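Local coordinates for protein thiosulfate sulfurtransferase YnjE (Escherichia coli, PDB 2WLR) that transfers sulfur from thiosulfate to cyanide, giving thiocyanate and sulfite, by way of a cysteine persulfide intermediate, at residues Arg294-Pro297 with Glu298-Gly301. Sequence-based numbering, arbitrary orientation.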
ATOM      1  N   ARG A 294      -9.236   0.217 -11.259  1.00 10.77           N
ATOM      2  CA  ARG A 294     -10.086   1.311 -11.668  1.00 10.89           C
ATOM      3  C   ARG A 294     -11.370   1.283 -10.868  1.00 11.13           C
ATOM      4  O   ARG A 294     -11.757   0.216 -10.375  1.00 12.39           O
ATOM      5  CB  ARG A 294     -10.349   1.228 -13.175  1.00 11.13           C
ATOM      6  CG  ARG A 294      -9.076   1.388 -13.999  1.00 12.08           C
ATOM      7  CD  ARG A 294      -9.289   1.250 -15.522  1.00 12.64           C
ATOM      8  NE  ARG A 294     -10.036   2.378 -16.054  1.00 12.53           N
ATOM      9  CZ  ARG A 294     -10.808   2.330 -17.145  1.00 13.24           C
ATOM     10  NH1 ARG A 294     -10.995   1.188 -17.788  1.00 16.60           N
ATOM     11  NH2 ARG A 294     -11.440   3.434 -17.544  1.00 15.73           N
ATOM     12  N   SER A 295     -11.995   2.437 -10.692  1.00 10.95           N
ATOM     13  CA  SER A 295     -13.258   2.506  -9.926  1.00 11.24           C
ATOM     14  C   SER A 295     -14.297   1.679 -10.667  1.00 11.93           C
ATOM     15  O   SER A 295     -14.197   1.499 -11.881  1.00 12.16           O
ATOM     16  CB  SER A 295     -13.729   3.941  -9.761  1.00 11.75           C
ATOM     17  OG  SER A 295     -14.070   4.531 -11.015  1.00 12.81           O
ATOM     18  N   TRP A 296     -15.293   1.196  -9.951  1.00 11.59           N
ATOM     19  CA  TRP A 296     -16.346   0.412 -10.592  1.00 12.13           C
ATOM     20  C   TRP A 296     -17.026   1.158 -11.786  1.00 12.14           C
ATOM     21  O   TRP A 296     -17.222   0.536 -12.824  1.00 13.26           O
ATOM     22  CB  TRP A 296     -17.370  -0.071  -9.536  1.00 12.36           C
ATOM     23  CG  TRP A 296     -18.308  -1.069 -10.068  1.00 12.18           C
ATOM     24  CD1 TRP A 296     -19.638  -0.880 -10.335  1.00 14.57           C
ATOM     25  CD2 TRP A 296     -18.017  -2.417 -10.389  1.00 10.82           C
ATOM     26  NE1 TRP A 296     -20.166  -2.034 -10.807  1.00 13.20           N
ATOM     27  CE2 TRP A 296     -19.210  -3.006 -10.848  1.00 11.95           C
ATOM     28  CE3 TRP A 296     -16.855  -3.204 -10.335  1.00 13.18           C
ATOM     29  CZ2 TRP A 296     -19.267  -4.323 -11.258  1.00 11.86           C
ATOM     30  CZ3 TRP A 296     -16.918  -4.500 -10.742  1.00 13.24           C
ATOM     31  CH2 TRP A 296     -18.123  -5.061 -11.205  1.00 11.92           C
ATOM     32  N   PRO A 297     -17.361   2.457 -11.650  1.00 13.74           N
ATOM     33  CA  PRO A 297     -17.910   3.175 -12.834  1.00 13.24           C
ATOM     34  C   PRO A 297     -16.995   3.125 -14.073  1.00 14.70           C
ATOM     35  O   PRO A 297     -17.472   3.095 -15.211  1.00 15.32           O
ATOM     36  CB  PRO A 297     -18.075   4.599 -12.329  1.00 14.30           C
ATOM     37  CG  PRO A 297     -18.364   4.408 -10.863  1.00 14.52           C
ATOM     38  CD  PRO A 297     -17.427   3.285 -10.439  1.00 13.65           C
ATOM     39  N   GLU A 298     -15.678   3.154 -13.857  1.00 13.32           N
ATOM     40  CA  GLU A 298     -14.737   2.949 -14.950  1.00 13.29           C
ATOM     41  C   GLU A 298     -14.781   1.506 -15.483  1.00 13.39           C
ATOM     42  O   GLU A 298     -14.805   1.260 -16.692  1.00 13.76           O
ATOM     43  CB  GLU A 298     -13.309   3.258 -14.477  1.00 13.35           C
ATOM     44  CG  GLU A 298     -13.002   4.706 -14.248  1.00 13.51           C
ATOM     45  CD  GLU A 298     -11.669   4.870 -13.520  1.00 13.14           C
ATOM     46  OE1 GLU A 298     -10.628   4.844 -14.213  1.00 14.90           O
ATOM     47  OE2 GLU A 298     -11.695   4.974 -12.277  1.00 12.94           O
ATOM     48  N   PHE A 299     -14.751   0.532 -14.577  1.00 13.03           N
ATOM     49  CA  PHE A 299     -14.753  -0.883 -14.925  1.00 13.75           C
ATOM     50  C   PHE A 299     -15.987  -1.259 -15.753  1.00 13.99           C
ATOM     51  O   PHE A 299     -15.880  -2.075 -16.669  1.00 13.55           O
ATOM     52  CB  PHE A 299     -14.673  -1.752 -13.653  1.00 14.31           C
ATOM     53  CG  PHE A 299     -14.482  -3.217 -13.909  1.00 13.94           C
ATOM     54  CD1 PHE A 299     -13.224  -3.746 -14.240  1.00 12.99           C
ATOM     55  CD2 PHE A 299     -15.552  -4.105 -13.809  1.00 13.15           C
ATOM     56  CE1 PHE A 299     -13.032  -5.067 -14.460  1.00 13.82           C
ATOM     57  CE2 PHE A 299     -15.353  -5.464 -14.045  1.00 12.95           C
ATOM     58  CZ  PHE A 299     -14.089  -5.941 -14.380  1.00 13.47           C
ATOM     59  N   ILE A 300     -17.129  -0.636 -15.474  1.00 15.55           N
ATOM     60  CA  ILE A 300     -18.351  -0.991 -16.205  1.00 15.80           C
ATOM     61  C   ILE A 300     -18.637  -0.082 -17.391  1.00 17.04           C
ATOM     62  O   ILE A 300     -19.563  -0.364 -18.152  1.00 18.25           O
ATOM     63  CB  ILE A 300     -19.593  -1.113 -15.268  1.00 16.21           C
ATOM     64  CG1 ILE A 300     -19.985   0.232 -14.661  1.00 16.74           C
ATOM     65  CG2 ILE A 300     -19.329  -2.193 -14.229  1.00 15.26           C
ATOM     66  CD1 ILE A 300     -21.360   0.219 -13.903  1.00 19.58           C
ATOM     67  N   GLY A 301     -17.867   0.993 -17.541  1.00 16.66           N
ATOM     68  CA  GLY A 301     -17.876   1.804 -18.747  1.00 17.24           C
ATOM     69  C   GLY A 301     -18.756   3.043 -18.703  1.00 17.83           C
ATOM     70  O   GLY A 301     -19.080   3.604 -19.752  1.00 19.59           O
TER
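Glu298 folds back over the start of its own short helix and meets Arg294 and Ser295 with different oxygens. Glu298 OE2 accepts from Ser295 N at 3.0 Å, which reaches it from above the carboxylate plane, and from Ser295 OG at 2.7 Å through the anti lone pair. Ser295 is the N-cap, and the Glu298 side chain returns to its backbone N-H as in one half of a capping box. Glu298 OE1 forms a salt bridge with Arg294 NE at 3.1 Å, again from above its plane. With planes 77° apart, NE makes the bond, whereas Arg294 NH2 stays 3.7 Å from Glu298 OE1; Arg294 NH1 bonds to Gly313 O and pairs with Glu314. Glu298 OE2 also salt-bridges Arg370, which probably binds substrate. With an alanine here, Ser295 N-H, Arg294 NE and Arg370 would probably all lose this acceptor.

Away from this polar cluster, Trp296 swings its indole alongside the helix, with CG anti to the backbone N (chi1 -169°). Ile300 CG2 lies over the five-membered ring of Trp296, 3.8 Å from its centroid, a CH-pi contact. Phe299 CD2 approaches Trp296 CZ3 to 3.4 Å, but the rings, 26° from parallel, are strongly offset. A Schellman motif at Gly301 (positive phi), with weak bonds from its N to Pro297 O and Glu298 O, closes helix 296-300. The helix follows strand 288-292, which lies between 360-363 and outermost strand 319-320 in the parallel sheet; Trp320, in that outermost strand, packs edge-to-face with Trp296.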